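PDB 3DF7: putative ATP-grasp superfamily protein from Archaeoglobus fulgidus, which is of unknown function but, as a member of the ATP-grasp superfamily, probably binds ATP and metal ions. Local coordinates for residues A[70-75]-A[96-101]; A[134-139]-A[159-164]; A[167-172]-A[233-238]. All blocks are in the same frame, centred on the assembly; numbering follows the deposited sequence.

Contact 1: A[70-75]-A[96-101]; sequences SDAFLI and ENLGSS
The ring of Phe73 lies against Asn97 on one side of a short parallel strand pair. CZ of Phe73 comes within 3.2 Å of Asn97 CG, and Asn97 CA sits over the ring face, 4.0 Å from its centroid, in a CH-pi contact. Ring and amide planes are only 25° apart, so the amide lies nearly flat over the CZ and CE1 rim of the ring. Phe73 reaches it because its CG stands between the backbone N and the carbonyl carbon (chi1 75°), which swings the ring across toward the neighbouring strand. On the other side of the pair, the small Ala72 packs its CB 4.1 Å from Leu98 CG, while Leu74 CD1 reaches the Leu98-Gly99 peptide.

Two good backbone bonds, with a weak third from Glu96 N to Asp71 O, hold the register: Phe73 N gives to Glu96 O at 2.9 Å, and Leu98 N gives to Phe73 O at 3.0 Å, almost straight. Where the pair begins, Asp71 O and the Glu96 side chain share a water. The Asn97 amide is itself fixed: OD1 accepts from Gly99 N at 2.7 Å, an Asx turn that ends the strand, and takes a further bond from a water that also accepts from Ile75 N. Asparagine thus suits a place where the chain must turn just beside an aromatic ring.

Further out, Ala91 of helix 83-92 touches Phe73 and Thr88 touches Asn97; on the opposite face, Leu98 meets Leu4 of strand 3-8 and Phe35 of helix 18-35. Asp71 OD2 accepts a hydrogen bond from the backbone N of Lys3. The arrangement is a beta-alpha-beta crossover, strand 72-76, helix 83-92 and strand 96-97, at the edge of the four-stranded parallel sheet in the pre-ATP-grasp region.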
loop_
_atom_site.group_PDB
_atom_site.type_symbol
_atom_site.label_atom_id
_atom_site.label_comp_id
_atom_site.label_asym_id
_atom_site.label_seq_id
_atom_site.Cartn_x
_atom_site.Cartn_y
_atom_site.Cartn_z
ATOM N N SER A 70 20.464 -12.325 3.290
ATOM C CA SER A 70 19.189 -12.618 2.641
ATOM C C SER A 70 19.302 -12.843 1.137
ATOM O O SER A 70 20.240 -12.367 0.503
ATOM C CB SER A 70 18.205 -11.477 2.913
ATOM O OG SER A 70 17.937 -11.371 4.301
ATOM N N ASP A 71 18.338 -13.575 0.578
ATOM C CA ASP A 71 18.308 -13.858 -0.854
ATOM C C ASP A 71 17.343 -12.904 -1.552
ATOM O O ASP A 71 17.434 -12.678 -2.755
ATOM C CB ASP A 71 17.874 -15.302 -1.103
ATOM C CG ASP A 71 18.871 -16.307 -0.561
ATOM O OD1 ASP A 71 20.052 -16.241 -0.962
ATOM O OD2 ASP A 71 18.477 -17.157 0.266
ATOM N N ALA A 72 16.406 -12.359 -0.786
ATOM C CA ALA A 72 15.442 -11.411 -1.327
ATOM C C ALA A 72 14.968 -10.520 -0.191
ATOM O O ALA A 72 15.214 -10.809 0.986
ATOM C CB ALA A 72 14.254 -12.155 -1.953
ATOM N N PHE A 73 14.306 -9.425 -0.538
ATOM C CA PHE A 73 13.798 -8.528 0.484
ATOM C C PHE A 73 12.480 -7.925 0.045
ATOM O O PHE A 73 12.162 -7.884 -1.147
ATOM C CB PHE A 73 14.813 -7.412 0.795
ATOM C CG PHE A 73 14.906 -6.344 -0.264
ATOM C CD1 PHE A 73 13.990 -5.292 -0.301
ATOM C CD2 PHE A 73 15.911 -6.388 -1.226
ATOM C CE1 PHE A 73 14.074 -4.299 -1.283
ATOM C CE2 PHE A 73 16.005 -5.399 -2.211
ATOM C CZ PHE A 73 15.081 -4.352 -2.237
ATOM N N LEU A 74 11.710 -7.481 1.028
ATOM C CA LEU A 74 10.431 -6.834 0.790
ATOM C C LEU A 74 10.332 -5.767 1.862
ATOM O O LEU A 74 10.263 -6.074 3.053
ATOM C CB LEU A 74 9.262 -7.814 0.927
ATOM C CG LEU A 74 7.909 -7.127 0.690
ATOM C CD1 LEU A 74 7.863 -6.555 -0.740
ATOM C CD2 LEU A 74 6.776 -8.114 0.917
ATOM N N ILE A 75 10.341 -4.512 1.430
ATOM C CA ILE A 75 10.267 -3.395 2.349
ATOM C C ILE A 75 8.925 -2.683 2.243
ATOM O O ILE A 75 8.486 -2.303 1.160
ATOM C CB ILE A 75 11.444 -2.414 2.095
ATOM C CG1 ILE A 75 12.748 -3.071 2.579
ATOM C CG2 ILE A 75 11.195 -1.073 2.793
ATOM C CD1 ILE A 75 14.004 -2.291 2.280
ATOM N N GLU A 96 17.767 -9.693 -4.250
ATOM C CA GLU A 96 16.588 -9.544 -5.094
ATOM C C GLU A 96 15.494 -8.764 -4.381
ATOM O O GLU A 96 15.285 -8.922 -3.181
ATOM C CB GLU A 96 16.034 -10.909 -5.516
ATOM C CG GLU A 96 14.975 -10.808 -6.610
ATOM C CD GLU A 96 14.181 -12.089 -6.807
ATOM O OE1 GLU A 96 14.796 -13.173 -6.903
ATOM O OE2 GLU A 96 12.936 -12.005 -6.877
ATOM N N ASN A 97 14.794 -7.934 -5.142
ATOM C CA ASN A 97 13.715 -7.104 -4.618
ATOM C C ASN A 97 12.367 -7.686 -5.045
ATOM O O ASN A 97 12.099 -7.815 -6.240
ATOM C CB ASN A 97 13.865 -5.685 -5.173
ATOM C CG ASN A 97 12.896 -4.699 -4.555
ATOM O OD1 ASN A 97 12.017 -5.066 -3.771
ATOM N ND2 ASN A 97 13.055 -3.427 -4.909
ATOM N N LEU A 98 11.527 -8.044 -4.076
ATOM C CA LEU A 98 10.207 -8.588 -4.390
ATOM C C LEU A 98 9.230 -7.442 -4.625
ATOM O O LEU A 98 8.091 -7.659 -5.040
ATOM C CB LEU A 98 9.686 -9.479 -3.251
ATOM C CG LEU A 98 10.482 -10.748 -2.933
ATOM C CD1 LEU A 98 9.663 -11.628 -2.001
ATOM C CD2 LEU A 98 10.806 -11.507 -4.218
ATOM N N GLY A 99 9.697 -6.227 -4.351
ATOM C CA GLY A 99 8.889 -5.032 -4.531
ATOM C C GLY A 99 9.383 -4.187 -5.692
ATOM O O GLY A 99 10.148 -4.665 -6.532
ATOM N N SER A 100 8.959 -2.928 -5.739
ATOM C CA SER A 100 9.344 -2.024 -6.819
ATOM C C SER A 100 10.742 -1.424 -6.674
ATOM O O SER A 100 11.261 -1.300 -5.566
ATOM C CB SER A 100 8.322 -0.890 -6.939
ATOM O OG SER A 100 7.047 -1.387 -7.318
ATOM N N SER A 101 11.342 -1.048 -7.803
ATOM C CA SER A 101 12.680 -0.455 -7.802
ATOM C C SER A 101 12.649 0.938 -7.183
ATOM O O SER A 101 11.619 1.613 -7.212
ATOM C CB SER A 101 13.220 -0.347 -9.229
ATOM O OG SER A 101 12.583 0.708 -9.931
HETATM O O HOH W 1 16.192 -14.357 -4.829
HETATM O O HOH W 2 19.608 -12.530 -4.278
HETATM O O HOH W 3 10.519 -4.086 -1.418
#

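Contact 2: A[134-139]-A[159-164]; sequences CKFIIK and HIAQEF
Phe136 to Lys139 run antiparallel to Ile160 to Glu163, the strand axes 4.5 Å apart and their directions 148° apart, with Ile137-Gln162 and Lys139-Ile160 as the hydrogen-bonded pairs. Gln162 N gives to Ile137 O at 2.9 Å and Ile160 N to Lys139 O at 2.9 Å; past the strand, Phe164 N still reaches Lys135 O.

Lys139, Ile160, Ile137 and Gln162 share one face. The methylene CG of Lys139 rests 3.6 Å from Ile160 CG1: the lysine's aliphatic stem packs as hydrocarbon while its amine goes on past it, a bend at chi3 (-55°) carrying NZ to 3.7 Å from Gln162 OE1, too long for a hydrogen bond. The amide NH2 of Gln162 is held by Thr127. On the opposite face, CD1 of Phe136 meets Ala161 CB at 3.7 Å, the small methyl letting the large ring come close. Beyond the strand ends, Lys135 runs beside Phe164, its CE 3.7 Å from Phe164 CD2, while Ile137 CG2 touches that ring at CD1. Cys134 SG meets Glu163 CB.

Lys111 and Trp112 of helix 111-118 and Ile243 of strand 240-246 abut the Lys139 face. The pair belongs to the three-stranded antiparallel sheet 127-128, 159-163, 136-140, consistent with the small sheet of an ATP-grasp domain.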
loop_
_atom_site.group_PDB
_atom_site.type_symbol
_atom_site.label_atom_id
_atom_site.label_comp_id
_atom_site.label_asym_id
_atom_site.label_seq_id
_atom_site.Cartn_x
_atom_site.Cartn_y
_atom_site.Cartn_z
ATOM N N CYS A 134 -11.005 24.906 -10.369
ATOM C CA CYS A 134 -12.005 23.898 -10.034
ATOM C C CYS A 134 -11.904 23.551 -8.553
ATOM O O CYS A 134 -10.903 23.854 -7.910
ATOM C CB CYS A 134 -11.778 22.632 -10.864
ATOM S SG CYS A 134 -10.151 21.857 -10.614
ATOM N N LYS A 135 -12.946 22.924 -8.015
ATOM C CA LYS A 135 -12.933 22.515 -6.617
ATOM C C LYS A 135 -11.714 21.620 -6.433
ATOM O O LYS A 135 -11.534 20.643 -7.168
ATOM C CB LYS A 135 -14.202 21.736 -6.278
ATOM C CG LYS A 135 -14.215 21.148 -4.878
ATOM C CD LYS A 135 -15.446 20.293 -4.673
ATOM C CE LYS A 135 -15.473 19.671 -3.291
ATOM N NZ LYS A 135 -16.720 18.885 -3.067
ATOM N N PHE A 136 -10.876 21.954 -5.458
ATOM C CA PHE A 136 -9.666 21.181 -5.219
ATOM C C PHE A 136 -9.335 21.054 -3.740
ATOM O O PHE A 136 -9.873 21.773 -2.902
ATOM C CB PHE A 136 -8.484 21.836 -5.949
ATOM C CG PHE A 136 -7.987 23.102 -5.296
ATOM C CD1 PHE A 136 -6.953 23.060 -4.360
ATOM C CD2 PHE A 136 -8.569 24.332 -5.596
ATOM C CE1 PHE A 136 -6.504 24.223 -3.731
ATOM C CE2 PHE A 136 -8.131 25.503 -4.975
ATOM C CZ PHE A 136 -7.097 25.452 -4.040
ATOM N N ILE A 137 -8.453 20.114 -3.429
ATOM C CA ILE A 137 -8.001 19.912 -2.064
ATOM C C ILE A 137 -6.489 19.950 -2.158
ATOM O O ILE A 137 -5.932 19.798 -3.245
ATOM C CB ILE A 137 -8.434 18.540 -1.495
ATOM C CG1 ILE A 137 -7.996 17.415 -2.437
ATOM C CG2 ILE A 137 -9.941 18.512 -1.288
ATOM C CD1 ILE A 137 -8.334 16.029 -1.925
ATOM N N ILE A 138 -5.818 20.177 -1.039
ATOM C CA ILE A 138 -4.368 20.192 -1.065
ATOM C C ILE A 138 -3.860 18.943 -0.368
ATOM O O ILE A 138 -4.553 18.363 0.466
ATOM C CB ILE A 138 -3.780 21.434 -0.362
ATOM C CG1 ILE A 138 -4.196 21.459 1.113
ATOM C CG2 ILE A 138 -4.220 22.693 -1.086
ATOM C CD1 ILE A 138 -3.410 22.453 1.942
ATOM N N LYS A 139 -2.662 18.512 -0.739
ATOM C CA LYS A 139 -2.057 17.344 -0.118
ATOM C C LYS A 139 -0.544 17.420 -0.264
ATOM O O LYS A 139 -0.034 17.982 -1.233
ATOM C CB LYS A 139 -2.609 16.058 -0.742
ATOM C CG LYS A 139 -2.387 15.904 -2.231
ATOM C CD LYS A 139 -3.518 15.094 -2.873
ATOM C CE LYS A 139 -3.718 13.742 -2.208
ATOM N NZ LYS A 139 -4.889 13.014 -2.787
ATOM N N HIS A 159 3.294 21.201 -1.030
ATOM C CA HIS A 159 1.995 20.593 -1.320
ATOM C C HIS A 159 1.613 20.774 -2.783
ATOM O O HIS A 159 2.218 21.564 -3.510
ATOM C CB HIS A 159 0.881 21.236 -0.482
ATOM C CG HIS A 159 0.834 20.784 0.945
ATOM N ND1 HIS A 159 1.850 21.032 1.842
ATOM C CD2 HIS A 159 -0.128 20.132 1.638
ATOM C CE1 HIS A 159 1.515 20.554 3.027
ATOM N NE2 HIS A 159 0.318 20.002 2.931
ATOM N N ILE A 160 0.602 20.030 -3.213
ATOM C CA ILE A 160 0.093 20.175 -4.566
ATOM C C ILE A 160 -1.389 20.464 -4.409
ATOM O O ILE A 160 -1.976 20.191 -3.357
ATOM C CB ILE A 160 0.232 18.885 -5.424
ATOM C CG1 ILE A 160 -0.544 17.735 -4.778
ATOM C CG2 ILE A 160 1.693 18.538 -5.617
ATOM C CD1 ILE A 160 -0.812 16.575 -5.725
ATOM N N ALA A 161 -1.979 21.044 -5.443
ATOM C CA ALA A 161 -3.401 21.323 -5.455
ATOM C C ALA A 161 -3.933 20.258 -6.400
ATOM O O ALA A 161 -3.318 19.989 -7.432
ATOM C CB ALA A 161 -3.668 22.718 -6.022
ATOM N N GLN A 162 -5.049 19.632 -6.049
ATOM C CA GLN A 162 -5.599 18.609 -6.921
ATOM C C GLN A 162 -7.111 18.598 -6.937
ATOM O O GLN A 162 -7.767 18.574 -5.893
ATOM C CB GLN A 162 -5.083 17.222 -6.531
ATOM C CG GLN A 162 -5.508 16.132 -7.512
ATOM C CD GLN A 162 -4.793 14.817 -7.274
ATOM O OE1 GLN A 162 -5.067 14.111 -6.304
ATOM N NE2 GLN A 162 -3.859 14.487 -8.161
ATOM N N GLU A 163 -7.650 18.621 -8.149
ATOM C CA GLU A 163 -9.086 18.600 -8.371
ATOM C C GLU A 163 -9.741 17.493 -7.556
ATOM O O GLU A 163 -9.259 16.358 -7.522
ATOM C CB GLU A 163 -9.361 18.397 -9.869
ATOM C CG GLU A 163 -10.767 17.901 -10.209
ATOM C CD GLU A 163 -10.971 17.690 -11.698
ATOM O OE1 GLU A 163 -10.001 17.322 -12.389
ATOM O OE2 GLU A 163 -12.106 17.876 -12.179
ATOM N N PHE A 164 -10.838 17.829 -6.889
ATOM C CA PHE A 164 -11.553 16.848 -6.089
ATOM C C PHE A 164 -12.480 16.071 -7.006
ATOM O O PHE A 164 -13.302 16.657 -7.717
ATOM C CB PHE A 164 -12.384 17.529 -5.001
ATOM C CG PHE A 164 -13.103 16.564 -4.104
ATOM C CD1 PHE A 164 -12.429 15.920 -3.072
ATOM C CD2 PHE A 164 -14.447 16.272 -4.313
ATOM C CE1 PHE A 164 -13.085 14.993 -2.256
ATOM C CE2 PHE A 164 -15.112 15.348 -3.505
ATOM C CZ PHE A 164 -14.428 14.708 -2.475
HETATM O O HOH W 4 -13.529 19.234 -8.568
#

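Contact 3: A[167-172]-A[233-238]; sequences GINLSV and DIVYSD
With chi1 at 177°, Val235 turns CG1 away from its amide nitrogen and keeps CG2 beside it, turned to Asn169; the Asn169 side chain, with CG beside its own backbone N, runs alongside and the two point the same way, Asn169 CG to Val235 CG2 being 4.1 Å. The same valine sets CG1 3.9 Å from Gly167 N, so one branch meets Gly167 and the other Asn169, two residues on. Valine's two methyls allow one residue to meet both.

The extended backbone of Gly167, with phi at 165°, suits glycine and lets the strand start close against Tyr236 O, with Gly167 CA 3.3 Å from that oxygen. Beyond it the strands pair regularly. Ile168 and Tyr236 exchange bonds in both directions, Tyr236 N to Ile168 O being 2.8 Å, and Leu170 and Ile234 do likewise, with Leu170 N to Ile234 O at 2.7 Å and Ile234 N to Leu170 O at 2.8 Å, nearly straight at 176°. On the side of Val235, Ser171 CB meets Asp233 OD1 at 3.5 Å; the serine hydroxyl itself is bonded to Asn186.

Helix 206-220 touches Val172, Ile234 and Tyr236, all three through Val212, and its Glu211 bonds the Tyr236 hydroxyl, while the loop residues Ala202 and Ile204 meet Leu170. Strand 168-176 is flanked on its other edge by strand 180-191, and strand 228-236 by strand 240-246, so the contact forms an inner pair of the large antiparallel sheet.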
loop_
_atom_site.group_PDB
_atom_site.type_symbol
_atom_site.label_atom_id
_atom_site.label_comp_id
_atom_site.label_asym_id
_atom_site.label_seq_id
_atom_site.Cartn_x
_atom_site.Cartn_y
_atom_site.Cartn_z
ATOM N N GLY A 167 -17.055 10.620 -6.257
ATOM C CA GLY A 167 -17.490 9.315 -6.716
ATOM C C GLY A 167 -17.058 8.179 -5.814
ATOM O O GLY A 167 -16.692 8.386 -4.663
ATOM N N ILE A 168 -17.102 6.967 -6.354
ATOM C CA ILE A 168 -16.721 5.766 -5.618
ATOM C C ILE A 168 -15.206 5.738 -5.424
ATOM O O ILE A 168 -14.458 5.804 -6.402
ATOM C CB ILE A 168 -17.132 4.505 -6.402
ATOM C CG1 ILE A 168 -18.602 4.611 -6.812
ATOM C CG2 ILE A 168 -16.885 3.258 -5.561
ATOM C CD1 ILE A 168 -19.059 3.530 -7.779
ATOM N N ASN A 169 -14.755 5.650 -4.172
ATOM C CA ASN A 169 -13.322 5.591 -3.881
ATOM C C ASN A 169 -12.881 4.136 -3.850
ATOM O O ASN A 169 -13.411 3.333 -3.086
ATOM C CB ASN A 169 -13.005 6.269 -2.547
ATOM C CG ASN A 169 -13.011 7.784 -2.653
ATOM O OD1 ASN A 169 -14.030 8.387 -2.982
ATOM N ND2 ASN A 169 -11.866 8.402 -2.389
ATOM N N LEU A 170 -11.901 3.805 -4.681
ATOM C CA LEU A 170 -11.423 2.434 -4.786
ATOM C C LEU A 170 -9.908 2.335 -4.868
ATOM O O LEU A 170 -9.200 3.341 -4.941
ATOM C CB LEU A 170 -12.001 1.798 -6.049
ATOM C CG LEU A 170 -13.513 1.893 -6.248
ATOM C CD1 LEU A 170 -13.856 1.644 -7.712
ATOM C CD2 LEU A 170 -14.202 0.889 -5.337
ATOM N N SER A 171 -9.423 1.101 -4.846
ATOM C CA SER A 171 -8.003 0.828 -4.989
ATOM C C SER A 171 -7.920 -0.525 -5.688
ATOM O O SER A 171 -8.780 -1.390 -5.488
ATOM C CB SER A 171 -7.291 0.790 -3.627
ATOM O OG SER A 171 -7.588 -0.379 -2.892
ATOM N N VAL A 172 -6.914 -0.690 -6.537
ATOM C CA VAL A 172 -6.729 -1.939 -7.261
ATOM C C VAL A 172 -5.387 -2.531 -6.873
ATOM O O VAL A 172 -4.359 -1.847 -6.939
ATOM C CB VAL A 172 -6.753 -1.712 -8.789
ATOM C CG1 VAL A 172 -6.565 -3.040 -9.520
ATOM C CG2 VAL A 172 -8.075 -1.071 -9.196
ATOM N N ASP A 233 -4.731 3.816 -6.328
ATOM C CA ASP A 233 -5.923 4.470 -5.798
ATOM C C ASP A 233 -6.680 5.144 -6.935
ATOM O O ASP A 233 -6.099 5.878 -7.737
ATOM C CB ASP A 233 -5.560 5.515 -4.741
ATOM C CG ASP A 233 -5.195 4.899 -3.404
ATOM O OD1 ASP A 233 -5.417 3.681 -3.219
ATOM O OD2 ASP A 233 -4.689 5.641 -2.537
ATOM N N ILE A 234 -7.981 4.889 -6.988
ATOM C CA ILE A 234 -8.836 5.427 -8.030
ATOM C C ILE A 234 -10.177 5.920 -7.502
ATOM O O ILE A 234 -10.700 5.402 -6.517
ATOM C CB ILE A 234 -9.111 4.340 -9.107
ATOM C CG1 ILE A 234 -7.889 4.197 -10.017
ATOM C CG2 ILE A 234 -10.352 4.693 -9.928
ATOM C CD1 ILE A 234 -7.966 3.017 -10.946
ATOM N N VAL A 235 -10.716 6.944 -8.151
ATOM C CA VAL A 235 -12.035 7.451 -7.800
ATOM C C VAL A 235 -12.844 7.332 -9.084
ATOM O O VAL A 235 -12.420 7.809 -10.140
ATOM C CB VAL A 235 -12.019 8.930 -7.355
ATOM C CG1 VAL A 235 -13.453 9.396 -7.089
ATOM C CG2 VAL A 235 -11.175 9.089 -6.096
ATOM N N TYR A 236 -13.991 6.670 -9.005
ATOM C CA TYR A 236 -14.831 6.517 -10.180
ATOM C C TYR A 236 -16.007 7.480 -10.118
ATOM O O TYR A 236 -16.917 7.312 -9.301
ATOM C CB TYR A 236 -15.368 5.086 -10.294
ATOM C CG TYR A 236 -16.064 4.812 -11.610
ATOM C CD1 TYR A 236 -15.385 4.208 -12.668
ATOM C CD2 TYR A 236 -17.394 5.192 -11.812
ATOM C CE1 TYR A 236 -16.011 3.989 -13.893
ATOM C CE2 TYR A 236 -18.027 4.977 -13.033
ATOM C CZ TYR A 236 -17.331 4.376 -14.068
ATOM O OH TYR A 236 -17.949 4.161 -15.276
ATOM N N SER A 237 -15.974 8.494 -10.977
ATOM C CA SER A 237 -17.056 9.468 -11.055
ATOM C C SER A 237 -17.906 8.985 -12.222
ATOM O O SER A 237 -18.860 8.235 -12.029
ATOM C CB SER A 237 -16.498 10.865 -11.333
ATOM O OG SER A 237 -15.625 10.855 -12.449
ATOM N N ASP A 238 -17.547 9.408 -13.429
ATOM C CA ASP A 238 -18.248 8.966 -14.625
ATOM C C ASP A 238 -17.262 8.059 -15.359
ATOM O O ASP A 238 -17.606 7.400 -16.337
ATOM C CB ASP A 238 -18.639 10.160 -15.504
ATOM C CG ASP A 238 -17.438 10.900 -16.054
ATOM O OD1 ASP A 238 -16.594 11.348 -15.253
ATOM O OD2 ASP A 238 -17.340 11.041 -17.292
#

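How the contacts relate
From the N terminus, contact 1 comes first: the helical connection after strand 72-76 closes at strand 96-97 within the parallel sheet. After helices 102-108 and 111-118, contact 2 closes the loop between 134-139 and 159-164. Contact 3 opens almost at once with strand 168-176 and is closed, after strands 180-191 and 194-200 and helix 206-220, by 233-238. The three are in series; none nests in or crosses another. Contact 2 pairs strands of the small antiparallel sheet and contact 3 strands of the large one; residues 165-166 connect them in sequence, their centres about 16 Å apart. Contact 1 lies on the opposite side of the chain's centre, about 34 Å from contact 2 between centres.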